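Local coordinates for protein aldehyde dehydrogenase (Listeria monocytogenes, PDB 3K9D) that probably oxidises aldehydes or a related oxo substrate with NAD or NADP as electron acceptor, as other members of the aldehyde dehydrogenase family do, at residues G222-E227 / A252-V257; K289-P294 / I336-E341; E99-E104 / I445-L450; D37-A42 / I131-G136; K53-A58 / D69-N74. All coordinates share one frame; numbering follows the deposited sequence.

Contact 1 (G222-E227 / A252-V257); sequences GPAFIE and ASEQSV
The two neighbouring strands of a beta-alpha-beta unit (strand 223-226, helix 232-243, strand 256-260) pair in parallel, P223 with S256 and A224 with V257, in a seven-stranded parallel sheet. Two backbone bonds hold the pairing: Q255 N gives its hydrogen to G222 O at 2.8 Å, and A224 N gives its own to S256 O at 2.9 Å. Where the chains diverge, towards S253, a water replaces the direct bond, accepting from G222 N and donating to S253 O.

P223 and S256 share one face of the sheet, the one met by I365 of helix 355-368. S256 OG lies 3.4 Å from P223 CA; it sits between the backbone N and the carbonyl carbon (chi1 61°), which turns it to P223. On the other face, A224 CB touches E254 CG at 3.8 Å. V257 CG1, anti to its own backbone N (chi1 -177°), meets I226 CD1 at 3.9 Å, while I226 packs onto I232 and I239 of helix 232-243. The E254 carboxylate turns away to S242 OG and G403 N.

The grip is mostly main chain, with small side chains lying close on both faces and the buried E254 carboxylate satisfied by helix residues outside the pair.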
# COMPACT_ATOMS: atom_id res chain seq x y z
N GLY A 222 -9.02 -6.16 -21.10
CA GLY A 222 -7.90 -6.93 -21.61
C GLY A 222 -8.04 -7.41 -23.04
O GLY A 222 -9.00 -8.12 -23.35
N PRO A 223 -7.10 -7.00 -23.92
CA PRO A 223 -7.00 -7.63 -25.24
C PRO A 223 -6.56 -9.09 -25.14
O PRO A 223 -5.81 -9.46 -24.21
CB PRO A 223 -5.91 -6.81 -25.96
CG PRO A 223 -5.80 -5.53 -25.18
CD PRO A 223 -6.09 -5.94 -23.75
N ALA A 224 -7.02 -9.91 -26.09
CA ALA A 224 -6.50 -11.29 -26.25
C ALA A 224 -5.84 -11.40 -27.60
O ALA A 224 -6.51 -11.43 -28.62
CB ALA A 224 -7.62 -12.31 -26.13
N PHE A 225 -4.51 -11.45 -27.60
CA PHE A 225 -3.73 -11.54 -28.84
C PHE A 225 -3.50 -13.03 -29.19
O PHE A 225 -2.74 -13.74 -28.53
CB PHE A 225 -2.41 -10.74 -28.70
CG PHE A 225 -1.47 -10.85 -29.89
CD1 PHE A 225 -1.94 -10.94 -31.19
CD2 PHE A 225 -0.09 -10.83 -29.69
CE1 PHE A 225 -1.06 -11.05 -32.26
CE2 PHE A 225 0.80 -10.93 -30.75
CZ PHE A 225 0.31 -11.05 -32.04
N ILE A 226 -4.21 -13.50 -30.21
CA ILE A 226 -3.95 -14.84 -30.72
C ILE A 226 -2.84 -14.64 -31.73
O ILE A 226 -3.08 -14.21 -32.86
CB ILE A 226 -5.18 -15.46 -31.41
CG1 ILE A 226 -6.41 -15.43 -30.50
CG2 ILE A 226 -4.86 -16.87 -31.87
CD1 ILE A 226 -7.70 -15.95 -31.20
N GLU A 227 -1.61 -14.92 -31.28
CA GLU A 227 -0.44 -14.74 -32.09
C GLU A 227 -0.37 -15.92 -33.07
O GLU A 227 -1.02 -16.93 -32.84
CB GLU A 227 0.78 -14.63 -31.16
CG GLU A 227 2.09 -14.28 -31.85
CD GLU A 227 2.88 -15.50 -32.25
OE1 GLU A 227 2.72 -16.55 -31.60
OE2 GLU A 227 3.67 -15.40 -33.21
N ALA A 252 -11.39 -9.79 -15.37
CA ALA A 252 -10.21 -10.34 -16.04
C ALA A 252 -10.54 -11.04 -17.39
O ALA A 252 -9.64 -11.47 -18.12
CB ALA A 252 -9.45 -11.27 -15.11
N SER A 253 -11.82 -11.10 -17.74
CA SER A 253 -12.27 -11.62 -19.03
C SER A 253 -11.91 -10.66 -20.17
O SER A 253 -11.74 -9.45 -19.96
CB SER A 253 -13.76 -11.96 -19.00
OG SER A 253 -14.57 -10.80 -18.96
N GLU A 254 -11.77 -11.24 -21.36
CA GLU A 254 -11.33 -10.57 -22.59
C GLU A 254 -12.30 -9.49 -23.04
O GLU A 254 -13.49 -9.62 -22.83
CB GLU A 254 -11.22 -11.61 -23.73
CG GLU A 254 -10.27 -12.79 -23.48
CD GLU A 254 -10.80 -13.91 -22.59
OE1 GLU A 254 -11.94 -13.84 -22.09
OE2 GLU A 254 -10.06 -14.89 -22.37
N GLN A 255 -11.80 -8.43 -23.67
CA GLN A 255 -12.68 -7.37 -24.19
C GLN A 255 -12.50 -7.14 -25.69
O GLN A 255 -13.37 -6.58 -26.38
CB GLN A 255 -12.49 -6.08 -23.38
CG GLN A 255 -13.02 -6.17 -21.96
CD GLN A 255 -14.54 -6.31 -21.92
OE1 GLN A 255 -15.23 -5.82 -22.81
NE2 GLN A 255 -15.06 -6.98 -20.88
N SER A 256 -11.36 -7.59 -26.20
CA SER A 256 -11.09 -7.57 -27.62
C SER A 256 -10.27 -8.80 -28.01
O SER A 256 -9.63 -9.42 -27.15
CB SER A 256 -10.37 -6.27 -28.04
OG SER A 256 -9.11 -6.12 -27.41
N VAL A 257 -10.36 -9.15 -29.30
CA VAL A 257 -9.48 -10.12 -29.91
C VAL A 257 -8.59 -9.37 -30.91
O VAL A 257 -9.06 -8.60 -31.73
CB VAL A 257 -10.24 -11.31 -30.60
CG1 VAL A 257 -9.24 -12.33 -31.15
CG2 VAL A 257 -11.18 -12.01 -29.61
O HOH W 1 -9.72 -7.80 -18.74

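Contact 2 (K289-P294 / I336-E341); sequences KFILRP and IPYSRE
The Y338 ring and the R340 guanidinium are the flat groups here, and each is met by one methyl of the 289-294 segment arriving at a slant. I291 CD1 comes to Y338 CE1 at 4.0 Å, the two side chains lying at about a right angle. L292 CD1 approaches R340 NH2 at 3.6 Å, again with the chains roughly perpendicular. Between them sits the P337 ring: its CB is 3.8 Å from I291 CG2 and 4.0 Å from L292 CB, and its CD reaches towards L292 CD2. P337 thus fits against two consecutive residues at the end of helix 281-291, where L292 is the first to leave helical geometry.

I291 can serve two partners because its branches split. CG2 stands anti to the backbone N and turns to the proline, and the extended CG1-CD1 arm (chi2 176°) runs on to the tyrosine. The polar ends have partners outside the contact. Y338 OH bonds to A284 O in the same helix 281-291, R340 NE forms a salt bridge with E369, and R340 NH2 bonds to G296 O and A334 O. On the loop itself, I336 O takes hydrogens from both S339 N and S339 OG, bracing the 3-10 turn 337-339.

The loop between strands 324-328 and 346-352 is thereby packed against the end of helix 281-291, with I346 of strand 346-352 touching both I291 and Y338.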
# COMPACT_ATOMS: atom_id res chain seq x y z
N LYS A 289 -24.11 2.34 -30.61
CA LYS A 289 -24.99 3.44 -30.18
C LYS A 289 -25.75 3.08 -28.89
O LYS A 289 -25.87 3.92 -27.99
CB LYS A 289 -25.98 3.81 -31.29
CG LYS A 289 -25.33 4.49 -32.50
CD LYS A 289 -26.35 4.83 -33.57
CE LYS A 289 -25.69 5.51 -34.75
NZ LYS A 289 -26.58 5.54 -35.96
N PHE A 290 -26.21 1.84 -28.78
CA PHE A 290 -26.90 1.37 -27.56
C PHE A 290 -25.99 1.24 -26.32
O PHE A 290 -26.38 1.63 -25.21
CB PHE A 290 -27.63 0.05 -27.82
CG PHE A 290 -28.37 -0.46 -26.63
CD1 PHE A 290 -29.59 0.10 -26.26
CD2 PHE A 290 -27.84 -1.49 -25.85
CE1 PHE A 290 -30.29 -0.36 -25.13
CE2 PHE A 290 -28.52 -1.96 -24.73
CZ PHE A 290 -29.74 -1.38 -24.36
N ILE A 291 -24.80 0.66 -26.51
CA ILE A 291 -23.80 0.44 -25.47
C ILE A 291 -23.27 1.76 -24.85
O ILE A 291 -23.14 1.87 -23.61
CB ILE A 291 -22.59 -0.38 -26.01
CG1 ILE A 291 -22.93 -1.86 -26.19
CG2 ILE A 291 -21.41 -0.31 -25.08
CD1 ILE A 291 -21.76 -2.65 -26.81
N LEU A 292 -22.97 2.74 -25.69
CA LEU A 292 -22.39 4.00 -25.22
C LEU A 292 -23.47 5.05 -24.93
O LEU A 292 -24.18 5.49 -25.84
CB LEU A 292 -21.35 4.55 -26.20
CG LEU A 292 -20.63 5.85 -25.79
CD1 LEU A 292 -19.72 5.64 -24.58
CD2 LEU A 292 -19.87 6.47 -26.94
N ARG A 293 -23.58 5.43 -23.66
CA ARG A 293 -24.50 6.46 -23.17
C ARG A 293 -24.01 7.87 -23.55
O ARG A 293 -22.80 8.06 -23.76
CB ARG A 293 -24.68 6.32 -21.64
CG ARG A 293 -26.05 5.78 -21.22
CD ARG A 293 -25.96 4.66 -20.19
NE ARG A 293 -26.24 5.07 -18.81
CZ ARG A 293 -25.41 4.88 -17.79
NH1 ARG A 293 -25.74 5.27 -16.57
NH2 ARG A 293 -24.25 4.28 -17.98
N PRO A 294 -24.94 8.85 -23.66
CA PRO A 294 -24.57 10.24 -23.98
C PRO A 294 -23.71 10.97 -22.94
O PRO A 294 -23.04 11.95 -23.28
CB PRO A 294 -25.93 10.94 -24.12
CG PRO A 294 -26.91 9.85 -24.35
CD PRO A 294 -26.40 8.71 -23.54
N ILE A 336 -15.35 5.36 -28.52
CA ILE A 336 -15.35 4.06 -29.20
C ILE A 336 -15.70 2.95 -28.18
O ILE A 336 -14.82 2.42 -27.50
CB ILE A 336 -14.01 3.81 -29.97
CG1 ILE A 336 -13.98 4.60 -31.29
CG2 ILE A 336 -13.84 2.36 -30.36
CD1 ILE A 336 -13.46 6.01 -31.21
N PRO A 337 -17.00 2.63 -28.04
CA PRO A 337 -17.49 1.65 -27.05
C PRO A 337 -16.84 0.24 -27.08
O PRO A 337 -16.67 -0.36 -26.02
CB PRO A 337 -19.00 1.56 -27.36
CG PRO A 337 -19.15 2.10 -28.74
CD PRO A 337 -18.12 3.20 -28.81
N TYR A 338 -16.47 -0.26 -28.25
CA TYR A 338 -15.81 -1.59 -28.35
C TYR A 338 -14.39 -1.65 -27.78
O TYR A 338 -13.91 -2.73 -27.40
CB TYR A 338 -15.85 -2.13 -29.78
CG TYR A 338 -17.25 -2.39 -30.25
CD1 TYR A 338 -18.08 -3.28 -29.55
CD2 TYR A 338 -17.77 -1.73 -31.36
CE1 TYR A 338 -19.39 -3.51 -29.97
CE2 TYR A 338 -19.08 -1.95 -31.77
CZ TYR A 338 -19.88 -2.85 -31.07
OH TYR A 338 -21.18 -3.08 -31.47
N SER A 339 -13.73 -0.49 -27.72
CA SER A 339 -12.39 -0.38 -27.15
C SER A 339 -12.40 -0.26 -25.63
O SER A 339 -11.36 -0.03 -25.01
CB SER A 339 -11.65 0.82 -27.76
OG SER A 339 -12.16 2.06 -27.26
N ARG A 340 -13.58 -0.43 -25.03
CA ARG A 340 -13.79 -0.23 -23.59
C ARG A 340 -14.45 -1.44 -22.91
O ARG A 340 -14.84 -2.41 -23.57
CB ARG A 340 -14.63 1.04 -23.36
CG ARG A 340 -14.02 2.32 -23.99
CD ARG A 340 -14.88 3.55 -23.74
NE ARG A 340 -15.29 3.66 -22.34
CZ ARG A 340 -16.14 4.58 -21.88
NH1 ARG A 340 -16.46 4.61 -20.58
NH2 ARG A 340 -16.69 5.46 -22.70
N GLU A 341 -14.55 -1.39 -21.59
CA GLU A 341 -14.98 -2.53 -20.81
C GLU A 341 -16.47 -2.80 -21.00
O GLU A 341 -17.31 -1.94 -20.71
CB GLU A 341 -14.61 -2.35 -19.34
CG GLU A 341 -15.10 -3.44 -18.40
CD GLU A 341 -15.05 -2.99 -16.96
OE1 GLU A 341 -15.80 -2.05 -16.60
OE2 GLU A 341 -14.27 -3.57 -16.19

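Contact 3 (E99-E104 / I445-L450); sequences EKKVME and IATGVL
Strands 102-104 and 445-447 run antiparallel, 173° apart, with M103 and I445 as a hydrogen-bonded pair and V102 and A446 as a non-hydrogen-bonded one. M103 N and I445 N each bond to the other residue's carbonyl oxygen, M103 N to I445 O at 2.9 Å. Two residues beyond I445, T447 N bonds to K101 O at 3.1 Å. A water donates to K101 O and to I445 O and also bonds T447 OG1; another joins K100 O to T447 O.

M103 and I445 share one face, where M103 CE lies 4.0 Å from I445 CG2; the turn at chi3 (-72°) swings the methyl onto it. V102 CG2 and A446 CB meet at 4.1 Å on the other face. K101 and V102 both face D97, a G1 beta bulge in the turn between strands 92-97 and 102-116, part of the extended beta arm that in this family commonly links subunits. In the second subunit, a strand pairs in parallel with I445, A446 and T447, continuing the sheet, and N413 ND2 of that second subunit bonds to K100 O. At the outer end K101 CB touches T447 CB at 3.9 Å, and K101 CE meets V449 CG1 at the same distance.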
# COMPACT_ATOMS: atom_id res chain seq x y z
N GLU A 99 21.26 -14.22 12.74
CA GLU A 99 22.45 -13.63 12.10
C GLU A 99 22.34 -12.11 12.04
O GLU A 99 23.27 -11.39 12.42
CB GLU A 99 22.65 -14.18 10.67
CG GLU A 99 22.57 -15.70 10.52
CD GLU A 99 23.34 -16.46 11.59
OE1 GLU A 99 24.58 -16.26 11.70
OE2 GLU A 99 22.71 -17.26 12.32
N LYS A 100 21.20 -11.62 11.54
CA LYS A 100 20.93 -10.19 11.48
C LYS A 100 20.43 -9.63 12.82
O LYS A 100 20.46 -8.40 13.03
CB LYS A 100 19.92 -9.90 10.37
CG LYS A 100 20.54 -9.79 8.99
CD LYS A 100 19.58 -9.19 7.98
CE LYS A 100 20.30 -8.67 6.74
NZ LYS A 100 20.78 -9.76 5.83
N LYS A 101 20.00 -10.53 13.71
CA LYS A 101 19.38 -10.21 15.01
C LYS A 101 18.11 -9.38 14.83
O LYS A 101 17.93 -8.35 15.46
CB LYS A 101 20.38 -9.56 15.97
CG LYS A 101 21.30 -10.56 16.63
CD LYS A 101 22.38 -9.86 17.45
CE LYS A 101 23.72 -9.87 16.72
NZ LYS A 101 24.42 -11.19 16.84
N VAL A 102 17.26 -9.87 13.92
CA VAL A 102 15.98 -9.23 13.59
C VAL A 102 14.87 -10.30 13.60
O VAL A 102 14.94 -11.30 12.88
CB VAL A 102 16.01 -8.56 12.18
CG1 VAL A 102 14.65 -7.93 11.84
CG2 VAL A 102 17.11 -7.51 12.07
N MET A 103 13.85 -10.08 14.42
CA MET A 103 12.67 -10.94 14.46
C MET A 103 11.54 -10.24 13.72
O MET A 103 11.49 -9.01 13.69
CB MET A 103 12.25 -11.22 15.90
CG MET A 103 13.38 -11.71 16.80
SD MET A 103 12.80 -12.46 18.35
CE MET A 103 12.22 -11.04 19.27
N GLU A 104 10.63 -11.02 13.13
CA GLU A 104 9.46 -10.47 12.43
C GLU A 104 8.16 -11.04 12.99
O GLU A 104 8.05 -12.26 13.21
CB GLU A 104 9.54 -10.71 10.91
CG GLU A 104 10.74 -10.09 10.24
CD GLU A 104 10.70 -10.15 8.72
OE1 GLU A 104 9.62 -10.37 8.13
OE2 GLU A 104 11.78 -9.97 8.11
N ILE A 445 11.72 -6.49 15.13
CA ILE A 445 12.34 -6.30 16.43
C ILE A 445 13.82 -6.53 16.21
O ILE A 445 14.22 -7.64 15.85
CB ILE A 445 11.76 -7.27 17.50
CG1 ILE A 445 10.25 -7.11 17.60
CG2 ILE A 445 12.43 -7.05 18.87
CD1 ILE A 445 9.45 -8.01 16.67
N ALA A 446 14.61 -5.48 16.39
CA ALA A 446 16.01 -5.49 16.00
C ALA A 446 16.93 -5.08 17.14
O ALA A 446 16.66 -4.10 17.83
CB ALA A 446 16.23 -4.59 14.81
N THR A 447 18.02 -5.84 17.29
CA THR A 447 19.05 -5.64 18.30
C THR A 447 20.23 -4.86 17.73
O THR A 447 20.66 -5.12 16.60
CB THR A 447 19.55 -7.01 18.83
OG1 THR A 447 18.44 -7.76 19.32
CG2 THR A 447 20.58 -6.85 19.96
N GLY A 448 20.75 -3.91 18.51
CA GLY A 448 21.94 -3.14 18.14
C GLY A 448 23.15 -3.99 17.82
O GLY A 448 23.49 -4.92 18.56
N VAL A 449 23.77 -3.69 16.69
CA VAL A 449 24.97 -4.40 16.23
C VAL A 449 26.16 -3.44 16.08
O VAL A 449 27.30 -3.87 15.83
CB VAL A 449 24.70 -5.18 14.89
CG1 VAL A 449 23.72 -6.35 15.13
CG2 VAL A 449 24.18 -4.26 13.79
N LEU A 450 25.89 -2.15 16.25
CA LEU A 450 26.88 -1.09 16.02
C LEU A 450 26.66 0.06 16.99
O LEU A 450 25.57 0.22 17.53
CB LEU A 450 26.79 -0.57 14.58
CG LEU A 450 27.50 -1.30 13.42
CD1 LEU A 450 27.50 -0.40 12.20
CD2 LEU A 450 28.93 -1.72 13.74
O HOH W 2 19.75 -5.64 14.11
O HOH W 3 16.04 -8.81 17.97

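Contact 4 (D37-A42 / I131-G136); sequences DTIVKA and ISIKAG
D37 and K134 reach for each other at a slant between two helices, and the ammonium tip settles above the plane of the carboxylate. K134 NZ donates to D37 OD1 at 2.8 Å in a salt bridge, standing 42° out of that plane. K134 CG lies anti to the backbone N (chi1 179°), and a bend at chi2 carries the chain past V40 to the aspartate. Its CD and CE both come within 3.4 Å of OD1 on the way. The ammonium has further acceptors in I85 O and M88 O, and OD1 also takes a bond from Q33 NE2, so both charged ends are held by several partners and are probably well stabilised although K134 is buried.

Beside the bridge the contact is hydrocarbon. V40 projects towards the last turn of helix 121-134, with CG2 lying 3.7 Å from K134 CA. The same methyl is 4.0 Å from I133 CG2. I39 and I133 meet at about a right angle through their CG2 methyls, 3.8 Å apart. V40 also rests on Y82 and I85 of helix 67-85, and I133 touches I43.

Helix 33-49 thus packs on the C-terminal turn of helix 121-134 through an apolar patch flanked by a salt bridge; G136, with its positive phi, ends the latter helix in a Schellman motif.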
# COMPACT_ATOMS: atom_id res chain seq x y z
N ASP A 37 -7.14 -20.49 12.19
CA ASP A 37 -7.28 -21.39 11.05
C ASP A 37 -8.51 -22.28 11.16
O ASP A 37 -9.10 -22.64 10.14
CB ASP A 37 -6.03 -22.24 10.83
CG ASP A 37 -4.84 -21.43 10.33
OD1 ASP A 37 -5.06 -20.28 9.86
OD2 ASP A 37 -3.69 -21.92 10.41
N THR A 38 -8.86 -22.63 12.40
CA THR A 38 -10.11 -23.31 12.72
C THR A 38 -11.35 -22.52 12.27
O THR A 38 -12.27 -23.08 11.70
CB THR A 38 -10.18 -23.63 14.25
OG1 THR A 38 -9.21 -24.64 14.56
CG2 THR A 38 -11.56 -24.15 14.66
N ILE A 39 -11.35 -21.22 12.53
CA ILE A 39 -12.43 -20.33 12.10
C ILE A 39 -12.47 -20.19 10.57
O ILE A 39 -13.54 -20.27 9.98
CB ILE A 39 -12.30 -18.94 12.77
CG1 ILE A 39 -12.52 -19.06 14.27
CG2 ILE A 39 -13.26 -17.92 12.14
CD1 ILE A 39 -11.74 -18.02 15.09
N VAL A 40 -11.30 -19.97 9.96
CA VAL A 40 -11.12 -19.87 8.51
C VAL A 40 -11.72 -21.10 7.78
O VAL A 40 -12.47 -20.96 6.81
CB VAL A 40 -9.61 -19.72 8.17
CG1 VAL A 40 -9.30 -20.03 6.69
CG2 VAL A 40 -9.13 -18.30 8.51
N LYS A 41 -11.40 -22.30 8.29
CA LYS A 41 -11.92 -23.56 7.75
C LYS A 41 -13.44 -23.66 7.87
O LYS A 41 -14.11 -24.15 6.95
CB LYS A 41 -11.19 -24.74 8.42
CG LYS A 41 -11.92 -26.12 8.44
CD LYS A 41 -11.65 -26.94 7.20
CE LYS A 41 -11.52 -28.42 7.55
NZ LYS A 41 -12.80 -29.03 8.03
N ALA A 42 -13.98 -23.17 8.99
CA ALA A 42 -15.43 -23.15 9.21
C ALA A 42 -16.15 -22.20 8.24
O ALA A 42 -17.28 -22.49 7.81
CB ALA A 42 -15.74 -22.76 10.62
N ILE A 131 -9.78 -14.26 3.80
CA ILE A 131 -8.44 -13.64 3.84
C ILE A 131 -8.23 -12.61 4.98
O ILE A 131 -7.16 -12.57 5.58
CB ILE A 131 -7.99 -13.11 2.43
CG1 ILE A 131 -8.87 -11.95 1.93
CG2 ILE A 131 -7.98 -14.27 1.41
CD1 ILE A 131 -8.30 -11.19 0.77
N SER A 132 -9.27 -11.83 5.30
CA SER A 132 -9.21 -10.88 6.43
C SER A 132 -9.10 -11.60 7.76
O SER A 132 -8.19 -11.31 8.55
CB SER A 132 -10.44 -9.96 6.46
OG SER A 132 -10.55 -9.24 5.24
N ILE A 133 -10.00 -12.56 8.00
CA ILE A 133 -9.98 -13.38 9.21
C ILE A 133 -8.67 -14.17 9.35
O ILE A 133 -8.11 -14.25 10.45
CB ILE A 133 -11.22 -14.32 9.29
CG1 ILE A 133 -12.53 -13.52 9.46
CG2 ILE A 133 -11.06 -15.35 10.40
CD1 ILE A 133 -12.76 -12.95 10.87
N LYS A 134 -8.17 -14.70 8.23
CA LYS A 134 -6.87 -15.41 8.17
C LYS A 134 -5.71 -14.57 8.70
O LYS A 134 -4.79 -15.10 9.34
CB LYS A 134 -6.56 -15.87 6.74
CG LYS A 134 -5.23 -16.61 6.55
CD LYS A 134 -5.13 -17.89 7.38
CE LYS A 134 -3.72 -18.47 7.29
NZ LYS A 134 -3.61 -19.94 7.54
N ALA A 135 -5.76 -13.27 8.43
CA ALA A 135 -4.71 -12.35 8.87
C ALA A 135 -5.00 -11.70 10.24
O ALA A 135 -4.22 -10.86 10.71
CB ALA A 135 -4.44 -11.30 7.79
N GLY A 136 -6.10 -12.12 10.89
CA GLY A 136 -6.45 -11.68 12.25
C GLY A 136 -7.25 -10.39 12.33
O GLY A 136 -7.25 -9.72 13.37

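Contact 5 (K53-A58 / D69-N74); sequences KLAKMA and DKVIKN
K70 leaves helix 67-85 facing A55, and its chain can be followed along helix 51-62. Its CB presses on A55 CB at 3.6 Å, the spot where the two backbones come closest. Further on, CD passes 3.9 Å from A55 O, and CE lies against A58 CB, also 3.9 Å away. The chain bends at chi4 (49°), and NZ turns away from helix 51-62 to form a salt bridge with D246 OD2, an acceptor it shares with K73 NZ. The hydrocarbon part serves as packing for two alanines one helical turn apart, and the charge is probably balanced by D246.

Helices 51-62 and 67-85 follow one another in the chain, joined by a short turn; the axes of segments 53-58 and 69-74 come within 8.3 Å, their directions 130° apart. The small side chains of A55 and A58 are consistent with this close approach. A55 CB is also 3.6 Å from V71 CG2, the branch anti to the carbonyl carbon.

At the far end of the contact, N74 points its amide at the L54-A55 step. ND2 comes to 3.5 Å from L54 CB and lies close to A55 N, but both nitrogens are donors and do not bond. The amide instead donates from ND2 to R51 O, while OD1 is bound to T122 OG1 of helix 121-134. L54 packs on T122 as well, and on E153 and T154 of helix 148-164.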
# COMPACT_ATOMS: atom_id res chain seq x y z
N LYS A 53 -27.38 -22.21 -3.00
CA LYS A 53 -28.24 -21.22 -2.35
C LYS A 53 -27.88 -19.77 -2.68
O LYS A 53 -28.74 -18.99 -3.08
CB LYS A 53 -28.24 -21.42 -0.83
CG LYS A 53 -29.04 -20.36 -0.10
CD LYS A 53 -29.36 -20.74 1.33
CE LYS A 53 -30.45 -19.82 1.86
NZ LYS A 53 -30.58 -19.92 3.34
N LEU A 54 -26.60 -19.45 -2.49
CA LEU A 54 -26.10 -18.09 -2.64
C LEU A 54 -25.99 -17.66 -4.10
O LEU A 54 -26.35 -16.54 -4.44
CB LEU A 54 -24.76 -17.94 -1.92
CG LEU A 54 -24.86 -18.16 -0.41
CD1 LEU A 54 -23.46 -18.18 0.20
CD2 LEU A 54 -25.76 -17.07 0.24
N ALA A 55 -25.51 -18.57 -4.96
CA ALA A 55 -25.50 -18.36 -6.42
C ALA A 55 -26.90 -18.05 -6.96
O ALA A 55 -27.05 -17.10 -7.72
CB ALA A 55 -24.94 -19.58 -7.13
N LYS A 56 -27.90 -18.84 -6.55
CA LYS A 56 -29.30 -18.59 -6.98
C LYS A 56 -29.85 -17.26 -6.47
O LYS A 56 -30.48 -16.54 -7.23
CB LYS A 56 -30.25 -19.74 -6.61
CG LYS A 56 -31.63 -19.70 -7.31
CD LYS A 56 -31.53 -19.37 -8.82
CE LYS A 56 -32.83 -19.64 -9.53
NZ LYS A 56 -33.13 -18.65 -10.59
N MET A 57 -29.61 -16.94 -5.19
CA MET A 57 -29.99 -15.63 -4.62
C MET A 57 -29.42 -14.47 -5.45
O MET A 57 -30.17 -13.57 -5.87
CB MET A 57 -29.57 -15.50 -3.14
CG MET A 57 -30.41 -16.31 -2.16
SD MET A 57 -30.03 -16.08 -0.40
CE MET A 57 -31.06 -14.64 -0.05
N ALA A 58 -28.12 -14.51 -5.73
CA ALA A 58 -27.44 -13.44 -6.47
C ALA A 58 -27.95 -13.32 -7.91
O ALA A 58 -28.12 -12.21 -8.42
CB ALA A 58 -25.93 -13.66 -6.44
N ASP A 69 -22.61 -20.95 -13.35
CA ASP A 69 -21.33 -20.24 -13.27
C ASP A 69 -21.05 -19.57 -11.92
O ASP A 69 -19.92 -19.58 -11.45
CB ASP A 69 -21.20 -19.24 -14.43
CG ASP A 69 -21.04 -19.93 -15.81
OD1 ASP A 69 -20.81 -21.16 -15.87
OD2 ASP A 69 -21.13 -19.24 -16.83
N LYS A 70 -22.09 -18.99 -11.32
CA LYS A 70 -22.00 -18.40 -9.97
C LYS A 70 -21.75 -19.45 -8.87
O LYS A 70 -21.18 -19.12 -7.83
CB LYS A 70 -23.26 -17.60 -9.64
CG LYS A 70 -23.21 -16.14 -10.02
CD LYS A 70 -24.59 -15.61 -10.36
CE LYS A 70 -24.72 -14.11 -10.09
NZ LYS A 70 -23.57 -13.32 -10.68
N VAL A 71 -22.19 -20.70 -9.10
CA VAL A 71 -21.89 -21.81 -8.17
C VAL A 71 -20.38 -22.09 -8.19
O VAL A 71 -19.76 -22.22 -7.14
CB VAL A 71 -22.70 -23.11 -8.47
CG1 VAL A 71 -22.24 -24.29 -7.61
CG2 VAL A 71 -24.18 -22.90 -8.27
N ILE A 72 -19.80 -22.17 -9.38
CA ILE A 72 -18.34 -22.30 -9.57
C ILE A 72 -17.55 -21.16 -8.88
O ILE A 72 -16.51 -21.40 -8.25
CB ILE A 72 -17.99 -22.41 -11.09
CG1 ILE A 72 -18.56 -23.71 -11.68
CG2 ILE A 72 -16.48 -22.38 -11.33
CD1 ILE A 72 -18.76 -23.64 -13.19
N LYS A 73 -18.08 -19.94 -8.96
CA LYS A 73 -17.43 -18.77 -8.34
C LYS A 73 -17.48 -18.88 -6.83
O LYS A 73 -16.55 -18.47 -6.13
CB LYS A 73 -18.11 -17.48 -8.77
CG LYS A 73 -17.88 -17.13 -10.22
CD LYS A 73 -18.93 -16.16 -10.71
CE LYS A 73 -18.70 -14.78 -10.16
NZ LYS A 73 -19.63 -13.78 -10.74
N ASN A 74 -18.58 -19.44 -6.34
CA ASN A 74 -18.74 -19.70 -4.92
C ASN A 74 -17.82 -20.81 -4.44
O ASN A 74 -17.28 -20.71 -3.33
CB ASN A 74 -20.20 -19.97 -4.58
CG ASN A 74 -20.98 -18.69 -4.37
OD1 ASN A 74 -20.40 -17.62 -4.21
ND2 ASN A 74 -22.30 -18.79 -4.33

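In the fold
Contacts 1, 2, 4 and 5 are buried, whereas contact 3 is partly buried, on the beta arm that reaches the second subunit, its centre about 48 Å from that of contact 1. Contacts 1 and 2 lie about 17 Å apart between centres and touch where Q255 meets R340 and E341, so the strand pair adjoins the loop that packs on helix 281-291. Contacts 4 and 5 join helices, and helices 33-49 and 51-62 are consecutive. Chemistry follows place: contacts 1 and 3 rest on main-chain bonds, contacts 2 and 5 on apolar packing with polar tips tied outside, and contact 4 adds a salt bridge between its segments.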